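Side-chain contacts in polymerase subunit PA (Dhori virus, PDB 4CGS), which probably binds RNA as a subunit of the viral polymerase, this piece being its N-terminal domain, the counterpart of other orthomyxovirus cap-snatching domains: residues V70-Q73 / E74-R77; L138-V141 / Q142-D145; N155-E159 / S160-E164. One frame throughout, in Å; residues are numbered along the deposited sequence.

Interaction 1. Residues V70-Q73 / E74-R77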
ATOM      1  N   VAL A  70       6.763  11.196  13.376  1.00 11.71           N
ATOM      2  CA  VAL A  70       6.933  12.013  12.201  1.00 11.94           C
ATOM      3  C   VAL A  70       5.601  12.184  11.482  1.00 10.00           C
ATOM      4  O   VAL A  70       5.192  13.256  11.139  1.00 10.28           O
ATOM      5  CB  VAL A  70       8.045  11.466  11.279  1.00 12.43           C
ATOM      6  CG1 VAL A  70       8.080  12.238   9.976  1.00 19.13           C
ATOM      7  CG2 VAL A  70       9.422  11.627  12.032  1.00 12.35           C
ATOM      8  N   ALA A  71       4.893  11.084  11.314  1.00 11.02           N
ATOM      9  CA  ALA A  71       3.561  11.144  10.687  1.00  9.90           C
ATOM     10  C   ALA A  71       2.643  12.073  11.504  1.00  9.43           C
ATOM     11  O   ALA A  71       1.876  12.840  10.978  1.00 10.43           O
ATOM     12  CB  ALA A  71       2.921   9.779  10.650  1.00 10.52           C
ATOM     13  N   ASP A  72       2.749  11.953  12.814  1.00 10.25           N
ATOM     14  CA  ASP A  72       1.982  12.927  13.678  1.00 11.16           C
ATOM     15  C   ASP A  72       2.357  14.357  13.457  1.00 10.42           C
ATOM     16  O   ASP A  72       1.451  15.171  13.380  1.00 12.14           O
ATOM     17  CB  ASP A  72       2.122  12.543  15.163  1.00 11.93           C
ATOM     18  CG  ASP A  72       0.987  13.037  15.998  1.00 16.20           C
ATOM     19  OD1 ASP A  72      -0.149  13.124  15.505  1.00 19.89           O
ATOM     20  OD2 ASP A  72       1.271  13.400  17.150  1.00 26.66           O
ATOM     21  N   GLN A  73       3.661  14.662  13.293  1.00 11.57           N
ATOM     22  CA  GLN A  73       4.086  16.014  12.913  1.00 13.06           C
ATOM     23  C   GLN A  73       3.375  16.469  11.603  1.00 12.07           C
ATOM     24  O   GLN A  73       2.858  17.603  11.502  1.00 14.88           O
ATOM     25  CB  GLN A  73       5.602  16.038  12.708  1.00 15.56           C
ATOM     26  CG  GLN A  73       6.452  15.926  13.983  1.00 15.30           C
ATOM     27  CD  GLN A  73       7.949  15.727  13.699  1.00 17.88           C
ATOM     28  OE1 GLN A  73       8.388  15.686  12.514  1.00 23.37           O
ATOM     29  NE2 GLN A  73       8.714  15.514  14.768  1.00 19.56           N
ATOM     30  N   GLU A  74       3.408  15.598  10.595  0.60 11.72           N
ATOM     31  CA  GLU A  74       2.805  15.824   9.279  0.60 12.10           C
ATOM     32  C   GLU A  74       1.303  16.099   9.447  0.60 11.77           C
ATOM     33  O   GLU A  74       0.766  17.081   8.876  0.60 12.74           O
ATOM     34  CB  GLU A  74       3.052  14.600   8.351  0.60 13.32           C
ATOM     35  CG  GLU A  74       4.521  14.370   7.955  0.60 10.87           C
ATOM     36  CD  GLU A  74       5.176  15.386   6.989  0.60 15.08           C
ATOM     37  OE1 GLU A  74       4.593  16.455   6.682  0.60 19.00           O
ATOM     38  OE2 GLU A  74       6.327  15.092   6.527  0.60 16.53           O
ATOM     39  N   MET A  75       0.619  15.231  10.210  1.00 10.72           N
ATOM     40  CA  MET A  75      -0.869  15.347  10.403  1.00  9.79           C
ATOM     41  C   MET A  75      -1.234  16.661  11.105  1.00  9.36           C
ATOM     42  O   MET A  75      -2.080  17.374  10.704  1.00  9.64           O
ATOM     43  CB  MET A  75      -1.392  14.139  11.205  1.00  8.71           C
ATOM     44  CG  MET A  75      -1.458  12.926  10.266  1.00  8.43           C
ATOM     45  SD  MET A  75      -2.135  11.449  11.047  1.00 10.70           S
ATOM     46  CE  MET A  75      -0.852  10.934  12.200  1.00 13.99           C
ATOM     47  N   LYS A  76      -0.483  17.006  12.152  1.00 10.74           N
ATOM     48  CA  LYS A  76      -0.688  18.259  12.890  1.00 12.39           C
ATOM     49  C   LYS A  76      -0.432  19.466  11.974  1.00 12.27           C
ATOM     50  O   LYS A  76      -1.241  20.418  11.984  1.00 13.08           O
ATOM     51  CB  LYS A  76       0.167  18.328  14.138  1.00 13.56           C
ATOM     52  CG  LYS A  76      -0.338  17.428  15.241  1.00 17.03           C
ATOM     53  CD  LYS A  76       0.538  17.525  16.498  1.00 21.03           C
ATOM     54  CE  LYS A  76       0.050  16.587  17.598  1.00 24.10           C
ATOM     55  NZ  LYS A  76      -0.794  17.235  18.652  1.00 33.99           N
ATOM     56  N   ARG A  77       0.651  19.409  11.189  1.00 12.12           N
ATOM     57  CA  ARG A  77       1.011  20.522  10.276  1.00 14.55           C
ATOM     58  C   ARG A  77      -0.104  20.723   9.188  1.00 14.11           C
ATOM     59  O   ARG A  77      -0.440  21.856   8.807  1.00 16.99           O
ATOM     60  CB  ARG A  77       2.336  20.261   9.581  1.00 17.83           C
ATOM     61  CG  ARG A  77       2.848  21.511   8.847  1.00 26.25           C
ATOM     62  CD  ARG A  77       4.331  21.435   8.454  1.00 31.68           C
ATOM     63  NE  ARG A  77       4.646  22.443   7.423  1.00 37.72           N
ATOM     64  CZ  ARG A  77       5.115  23.689   7.610  1.00 43.46           C
ATOM     65  NH1 ARG A  77       5.393  24.188   8.820  1.00 35.86           N
ATOM     66  NH2 ARG A  77       5.328  24.447   6.545  1.00 34.56           N
TER
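Val70 to Arg77 make two unbroken turns of alpha helix, in which the carbonyls of Val70, Ala71, Asp72 and Gln73 each take the N-H four residues on, the shortest of these bonds running from Met75 N to Ala71 O at 2.8 Å. The side chains meet on top of this backbone. Lys76 runs out extended until its last torsion, and its CE reaches Asp72 OD2 at 3.4 Å. Asp72 turns toward that chain because its CG lies beside its own carbonyl carbon and anti to the backbone N (chi1 -155°). The bend at the last torsion turns the ammonium away from the carboxylate, and Lys76 NZ stays 4.6 Å from Asp72 OD2. On the buried side, Met75 folds back at chi3 (-71°), which lays its methyl over the preceding turn: CE is 3.5 Å from Ala71 O and 4.2 Å from Ala71 CB. The Met75 chain crosses Asp72 at about a right angle, and it also packs on Phe82, Val87 and Pro88, while Ala71 touches Asn63. The helix is thus amphipathic, with Ala71 and Met75 turned to the neighbouring loops. The i/i+4 pair of Asp72 and Lys76 is at most a favourable attraction through space, without a salt bridge.

Interaction 2. Residues L138-V141 / Q142-D145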
ATOM      1  N   LEU A 138      -9.736   6.382  -6.778  1.00  6.05           N
ATOM      2  CA  LEU A 138      -8.544   6.490  -7.625  1.00  6.00           C
ATOM      3  C   LEU A 138      -8.947   6.984  -9.045  1.00  6.32           C
ATOM      4  O   LEU A 138      -9.992   6.603  -9.577  1.00  7.64           O
ATOM      5  CB  LEU A 138      -7.798   5.148  -7.717  1.00  6.16           C
ATOM      6  CG  LEU A 138      -7.198   4.632  -6.422  1.00  7.30           C
ATOM      7  CD1 LEU A 138      -6.586   3.278  -6.756  1.00  7.74           C
ATOM      8  CD2 LEU A 138      -6.142   5.562  -5.854  1.00  8.22           C
ATOM      9  N   ASP A 139      -8.097   7.841  -9.614  1.00  6.41           N
ATOM     10  CA  ASP A 139      -8.310   8.312 -10.975  1.00  6.75           C
ATOM     11  C   ASP A 139      -7.831   7.283 -11.970  1.00  6.05           C
ATOM     12  O   ASP A 139      -7.186   6.286 -11.590  1.00  7.01           O
ATOM     13  CB  ASP A 139      -7.798   9.704 -11.183  1.00  8.83           C
ATOM     14  CG  ASP A 139      -6.362   9.867 -11.309  1.00 10.64           C
ATOM     15  OD1 ASP A 139      -5.643   8.926 -11.542  1.00 11.61           O
ATOM     16  OD2 ASP A 139      -5.983  11.110 -11.255  1.00 14.59           O
ATOM     17  N   GLU A 140      -8.059   7.502 -13.266  1.00  6.69           N
ATOM     18  CA  GLU A 140      -7.770   6.450 -14.243  1.00  6.94           C
ATOM     19  C   GLU A 140      -6.267   6.134 -14.258  1.00  7.04           C
ATOM     20  O   GLU A 140      -5.888   4.966 -14.375  1.00  7.48           O
ATOM     21  CB  GLU A 140      -8.283   6.875 -15.609  1.00  7.87           C
ATOM     22  CG  GLU A 140      -8.197   5.775 -16.631  1.00  8.04           C
ATOM     23  CD  GLU A 140      -8.688   6.146 -18.032  1.00  6.90           C
ATOM     24  OE1 GLU A 140      -8.963   7.308 -18.251  1.00 11.91           O
ATOM     25  OE2 GLU A 140      -8.750   5.270 -18.906  1.00  8.99           O
ATOM     26  N   VAL A 141      -5.420   7.136 -14.169  1.00  7.09           N
ATOM     27  CA  VAL A 141      -3.968   6.938 -14.195  1.00  7.77           C
ATOM     28  C   VAL A 141      -3.524   6.173 -12.959  1.00  5.78           C
ATOM     29  O   VAL A 141      -2.744   5.225 -13.049  1.00  6.52           O
ATOM     30  CB  VAL A 141      -3.211   8.312 -14.304  1.00  9.50           C
ATOM     31  CG1 VAL A 141      -1.711   8.097 -14.079  1.00 11.39           C
ATOM     32  CG2 VAL A 141      -3.440   8.986 -15.658  1.00 13.08           C
ATOM     33  N   GLN A 142      -4.036   6.543 -11.773  1.00  6.55           N
ATOM     34  CA  GLN A 142      -3.745   5.775 -10.592  1.00  6.04           C
ATOM     35  C   GLN A 142      -4.195   4.333 -10.652  1.00  5.72           C
ATOM     36  O   GLN A 142      -3.451   3.428 -10.290  1.00  6.16           O
ATOM     37  CB  GLN A 142      -4.392   6.458  -9.377  1.00  6.22           C
ATOM     38  CG  GLN A 142      -3.830   7.838  -9.031  1.00  6.27           C
ATOM     39  CD  GLN A 142      -4.576   8.480  -7.915  1.00  5.87           C
ATOM     40  OE1 GLN A 142      -5.813   8.594  -8.027  1.00  7.38           O
ATOM     41  NE2 GLN A 142      -3.899   8.937  -6.869  1.00  5.62           N
ATOM     42  N   ARG A 143      -5.402   4.107 -11.153  1.00  5.87           N
ATOM     43  CA  ARG A 143      -5.855   2.740 -11.317  1.00  5.74           C
ATOM     44  C   ARG A 143      -4.981   1.908 -12.245  1.00  6.23           C
ATOM     45  O   ARG A 143      -4.622   0.779 -11.954  1.00  7.05           O
ATOM     46  CB  ARG A 143      -7.353   2.666 -11.804  1.00  6.23           C
ATOM     47  CG  ARG A 143      -8.326   3.299 -10.871  1.00  6.61           C
ATOM     48  CD  ARG A 143      -9.716   2.978 -11.210  1.00  6.35           C
ATOM     49  NE  ARG A 143     -10.121   3.328 -12.554  1.00  6.47           N
ATOM     50  CZ  ARG A 143     -10.601   4.510 -12.903  1.00  6.30           C
ATOM     51  NH1 ARG A 143     -10.715   5.501 -12.029  1.00  7.11           N
ATOM     52  NH2 ARG A 143     -10.951   4.728 -14.160  1.00  7.34           N
ATOM     53  N   GLN A 144      -4.574   2.535 -13.329  1.00  6.60           N
ATOM     54  CA  GLN A 144      -3.657   1.886 -14.273  1.00  7.80           C
ATOM     55  C   GLN A 144      -2.324   1.585 -13.653  1.00  6.78           C
ATOM     56  O   GLN A 144      -1.858   0.456 -13.819  1.00  8.28           O
ATOM     57  CB  GLN A 144      -3.528   2.759 -15.533  1.00  7.98           C
ATOM     58  CG  GLN A 144      -4.705   2.750 -16.509  1.00  9.50           C
ATOM     59  CD  GLN A 144      -4.647   1.450 -17.300  1.00 13.98           C
ATOM     60  OE1 GLN A 144      -3.974   1.349 -18.351  1.00 17.53           O
ATOM     61  NE2 GLN A 144      -5.287   0.453 -16.777  1.00 13.07           N
ATOM     62  N   ASP A 145      -1.733   2.533 -12.951  1.00  7.70           N
ATOM     63  CA  ASP A 145      -0.408   2.306 -12.413  1.00  6.99           C
ATOM     64  C   ASP A 145      -0.419   1.272 -11.315  1.00  6.96           C
ATOM     65  O   ASP A 145       0.456   0.384 -11.239  1.00  7.37           O
ATOM     66  CB  ASP A 145       0.185   3.593 -11.909  1.00  7.06           C
ATOM     67  CG  ASP A 145       0.601   4.572 -12.981  1.00  9.24           C
ATOM     68  OD1 ASP A 145       0.662   4.175 -14.178  1.00 14.10           O
ATOM     69  OD2 ASP A 145       0.782   5.753 -12.632  1.00 10.07           O
TER
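The Arg143 guanidinium lies with one face over the start of the helix, where Glu140 CA sits 3.5 Å above the plane toward the rim and Glu140 N and Asp139 O lie over the same face. At its edge, near the plane, Leu138 O accepts from Arg143 NH1 at 2.8 Å, a noticeably bent bond of 134° at the hydrogen. Arg143 gets back there by bending at chi3, its CG passing 3.7 Å from Leu138 CB on the way. A second pair of flat groups is the Asp139 carboxylate and the Gln142 amide, turned 58° apart. They form a capping box: Asp139 OD1 takes Gln142 N at 2.9 Å, almost straight, while Gln142 OE1 takes Asp139 N at 2.9 Å on an in-plane lone pair. With CG tucked between N and C (chi1 76°), Asp139 curls its carboxylate back over the first turn. The two bonds of the box satisfy the N-H groups of Asp139 and Gln142 where the chain enters helix 140-157, just after the short helix 132-137. Gln142 NE2 bonds Ile48 O and the hydroxyl of Tyr60, on strand 57-62. Leu138 also rests on Ile48, and Arg143 on Met130, so this helix start is joined to the loop before strand 53-54 and to the sheet.

Interaction 3. Residues N155-E159 / S160-E164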
ATOM      1  N   ASN A 155       1.677 -12.134 -11.738  1.00  6.59           N
ATOM      2  CA  ASN A 155       2.165 -13.030 -12.796  1.00  6.76           C
ATOM      3  C   ASN A 155       3.560 -13.590 -12.527  1.00  7.85           C
ATOM      4  O   ASN A 155       3.842 -14.728 -12.889  1.00  8.34           O
ATOM      5  CB  ASN A 155       2.001 -12.389 -14.149  1.00  6.49           C
ATOM      6  CG  ASN A 155       0.580 -12.456 -14.594  1.00  8.07           C
ATOM      7  OD1 ASN A 155      -0.026 -13.540 -14.535  1.00  8.46           O
ATOM      8  ND2 ASN A 155       0.048 -11.289 -15.056  1.00 14.41           N
ATOM      9  N   GLU A 156       4.422 -12.829 -11.893  1.00  7.80           N
ATOM     10  CA  GLU A 156       5.748 -13.352 -11.465  1.00  7.72           C
ATOM     11  C   GLU A 156       5.554 -14.432 -10.401  1.00  8.58           C
ATOM     12  O   GLU A 156       6.195 -15.484 -10.444  1.00  9.41           O
ATOM     13  CB  GLU A 156       6.637 -12.230 -10.897  1.00  7.50           C
ATOM     14  CG  GLU A 156       7.964 -12.827 -10.424  1.00  9.45           C
ATOM     15  CD  GLU A 156       8.876 -11.845  -9.735  1.00 10.21           C
ATOM     16  OE1 GLU A 156       8.549 -10.630  -9.630  1.00 10.33           O
ATOM     17  OE2 GLU A 156       9.959 -12.320  -9.307  1.00 11.52           O
ATOM     18  N   SER A 157       4.681 -14.200  -9.438  0.60  8.28           N
ATOM     19  CA  SER A 157       4.477 -15.101  -8.337  0.60  9.50           C
ATOM     20  C   SER A 157       3.901 -16.445  -8.802  0.60  9.14           C
ATOM     21  O   SER A 157       4.196 -17.456  -8.153  0.60 11.24           O
ATOM     22  CB  SER A 157       3.604 -14.373  -7.329  0.60 10.71           C
ATOM     23  OG  SER A 157       4.229 -13.149  -6.846  0.60 12.11           O
ATOM     24  N   LEU A 158       3.174 -16.474  -9.909  1.00  9.82           N
ATOM     25  CA  LEU A 158       2.579 -17.732 -10.420  1.00 11.53           C
ATOM     26  C   LEU A 158       3.663 -18.621 -10.988  1.00 11.50           C
ATOM     27  O   LEU A 158       3.444 -19.824 -11.170  1.00 13.31           O
ATOM     28  CB  LEU A 158       1.582 -17.429 -11.539  1.00  9.49           C
ATOM     29  CG  LEU A 158       0.198 -16.911 -11.100  1.00 10.10           C
ATOM     30  CD1 LEU A 158      -0.535 -16.275 -12.259  1.00 10.71           C
ATOM     31  CD2 LEU A 158      -0.561 -18.072 -10.520  1.00 12.91           C
ATOM     32  N   GLU A 159       4.838 -18.065 -11.296  1.00 10.74           N
ATOM     33  CA  GLU A 159       5.963 -18.893 -11.858  1.00 11.80           C
ATOM     34  C   GLU A 159       6.695 -19.726 -10.836  1.00 12.56           C
ATOM     35  O   GLU A 159       7.489 -20.598 -11.235  1.00 16.89           O
ATOM     36  CB  GLU A 159       6.941 -17.954 -12.500  1.00 11.53           C
ATOM     37  CG  GLU A 159       6.368 -17.263 -13.751  1.00 12.97           C
ATOM     38  CD  GLU A 159       6.012 -18.296 -14.834  1.00 13.77           C
ATOM     39  OE1 GLU A 159       6.750 -19.234 -15.143  1.00 20.97           O
ATOM     40  OE2 GLU A 159       4.974 -18.178 -15.459  1.00 16.28           O
ATOM     41  N   SER A 160       6.357 -19.597  -9.567  1.00 12.35           N
ATOM     42  CA  SER A 160       6.896 -20.448  -8.504  1.00 13.12           C
ATOM     43  C   SER A 160       5.808 -20.815  -7.483  1.00 11.33           C
ATOM     44  O   SER A 160       4.635 -20.687  -7.806  1.00 13.62           O
ATOM     45  CB  SER A 160       8.061 -19.732  -7.832  1.00 15.38           C
ATOM     46  OG  SER A 160       7.591 -18.687  -7.025  1.00 13.82           O
ATOM     47  N   ASN A 161       6.166 -21.232  -6.251  1.00 14.25           N
ATOM     48  CA  ASN A 161       5.164 -21.457  -5.232  1.00 15.83           C
ATOM     49  C   ASN A 161       4.851 -20.202  -4.454  1.00 14.39           C
ATOM     50  O   ASN A 161       4.040 -20.267  -3.539  1.00 14.97           O
ATOM     51  CB  ASN A 161       5.556 -22.605  -4.302  1.00 16.39           C
ATOM     52  CG  ASN A 161       5.696 -23.897  -5.023  1.00 17.96           C
ATOM     53  OD1 ASN A 161       6.730 -24.592  -4.882  1.00 23.58           O
ATOM     54  ND2 ASN A 161       4.649 -24.256  -5.787  1.00 20.54           N
ATOM     55  N   LEU A 162       5.427 -19.055  -4.882  1.00 12.74           N
ATOM     56  CA  LEU A 162       5.226 -17.811  -4.193  1.00 11.89           C
ATOM     57  C   LEU A 162       3.752 -17.392  -4.060  1.00 11.62           C
ATOM     58  O   LEU A 162       3.343 -17.007  -2.961  1.00 11.57           O
ATOM     59  CB  LEU A 162       6.025 -16.734  -4.884  1.00 15.56           C
ATOM     60  CG  LEU A 162       5.962 -15.360  -4.232  1.00 15.07           C
ATOM     61  CD1 LEU A 162       6.464 -15.447  -2.810  1.00 15.86           C
ATOM     62  CD2 LEU A 162       6.755 -14.384  -5.090  1.00 13.52           C
ATOM     63  N   LEU A 163       2.976 -17.402  -5.143  1.00 10.64           N
ATOM     64  CA  LEU A 163       1.558 -16.983  -4.984  1.00  9.93           C
ATOM     65  C   LEU A 163       0.802 -17.835  -3.984  1.00 11.39           C
ATOM     66  O   LEU A 163       0.131 -17.316  -3.091  1.00 12.28           O
ATOM     67  CB  LEU A 163       0.767 -16.966  -6.302  1.00 13.18           C
ATOM     68  CG  LEU A 163      -0.700 -16.458  -6.267  1.00 14.90           C
ATOM     69  CD1 LEU A 163      -0.727 -15.093  -5.640  1.00 15.41           C
ATOM     70  CD2 LEU A 163      -1.424 -16.443  -7.602  1.00 16.91           C
ATOM     71  N   GLU A 164       0.962 -19.148  -4.095  1.00 13.14           N
ATOM     72  CA  GLU A 164       0.344 -20.087  -3.180  1.00 14.60           C
ATOM     73  C   GLU A 164       0.798 -19.818  -1.731  1.00 13.15           C
ATOM     74  O   GLU A 164      -0.036 -19.742  -0.828  1.00 14.52           O
ATOM     75  CB  GLU A 164       0.635 -21.530  -3.557  1.00 16.26           C
ATOM     76  CG  GLU A 164      -0.146 -22.543  -2.706  1.00 19.57           C
ATOM     77  CD  GLU A 164       0.403 -23.979  -2.723  1.00 22.07           C
ATOM     78  OE1 GLU A 164       1.504 -24.273  -3.194  1.00 27.43           O
ATOM     79  OE2 GLU A 164      -0.312 -24.838  -2.181  1.00 41.90           O
TER
HETATM   80  O   HOH W   1       7.970 -16.397  -8.521  1.00 15.24           O
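Leu163 has CG anti to its backbone N (chi1 -176°), while Leu158 carries CG beside its own N (chi1 -78°), and these two settings lay the leucines side by side, pointing the same way. Their methyls are pressed closely together, Leu158 CD2 lying 3.5 Å from Leu163 CD2, which is tighter than an ordinary carbon contact. At the base of Leu163, its CB stands 4.0 Å from Ser157 CB. In Ser160, OG sits in the crowded position between the backbone N and the carbonyl carbon. From there it accepts from Leu162 N at 3.1 Å, an ST turn that leads into the next helix. A water joins the same hydroxyl to the helix behind, giving a hydrogen to Glu156 O at 2.8 Å and lying 2.8 Å from Ser160 OG. The backbone reverses through a type I beta turn from Ser157 to Ser160, closed by a weak bond from Ser160 N to Ser157 O at 3.4 Å. That carbonyl has a second donor in Leu163 N, at 3.2 Å, which comes from above the carbonyl plane, 57° out of it. One oxygen therefore links the turn and the following helix. Such a linker is what joins helix 140-157 to the short helix 162-166 near the C-terminal end of the domain. Glu156 reaches the N-terminal segment, its carboxylate bonding Ser10 OG and Lys9 N, while Leu163 packs on Leu126, just past the edge strand 119-125.

Overall arrangement
All three contacts are local and lie in series along the chain, so none nests within or crosses another, and each closes only a turn or two of backbone. From the N terminus, interaction 1 comes first, on helix 68-78 between strands 57-62 and 90-92. The chain then runs through the rest of the sheet before interaction 2 starts helix 140-157, and interaction 3 leads from the far end of that same helix into helix 162-166. Interactions 2 and 3 thus mark the two ends of one helix, their centres about 25 Å apart. Interactions 1 and 3 lie on opposite sides of the chain's centre, about 38 Å apart between centres.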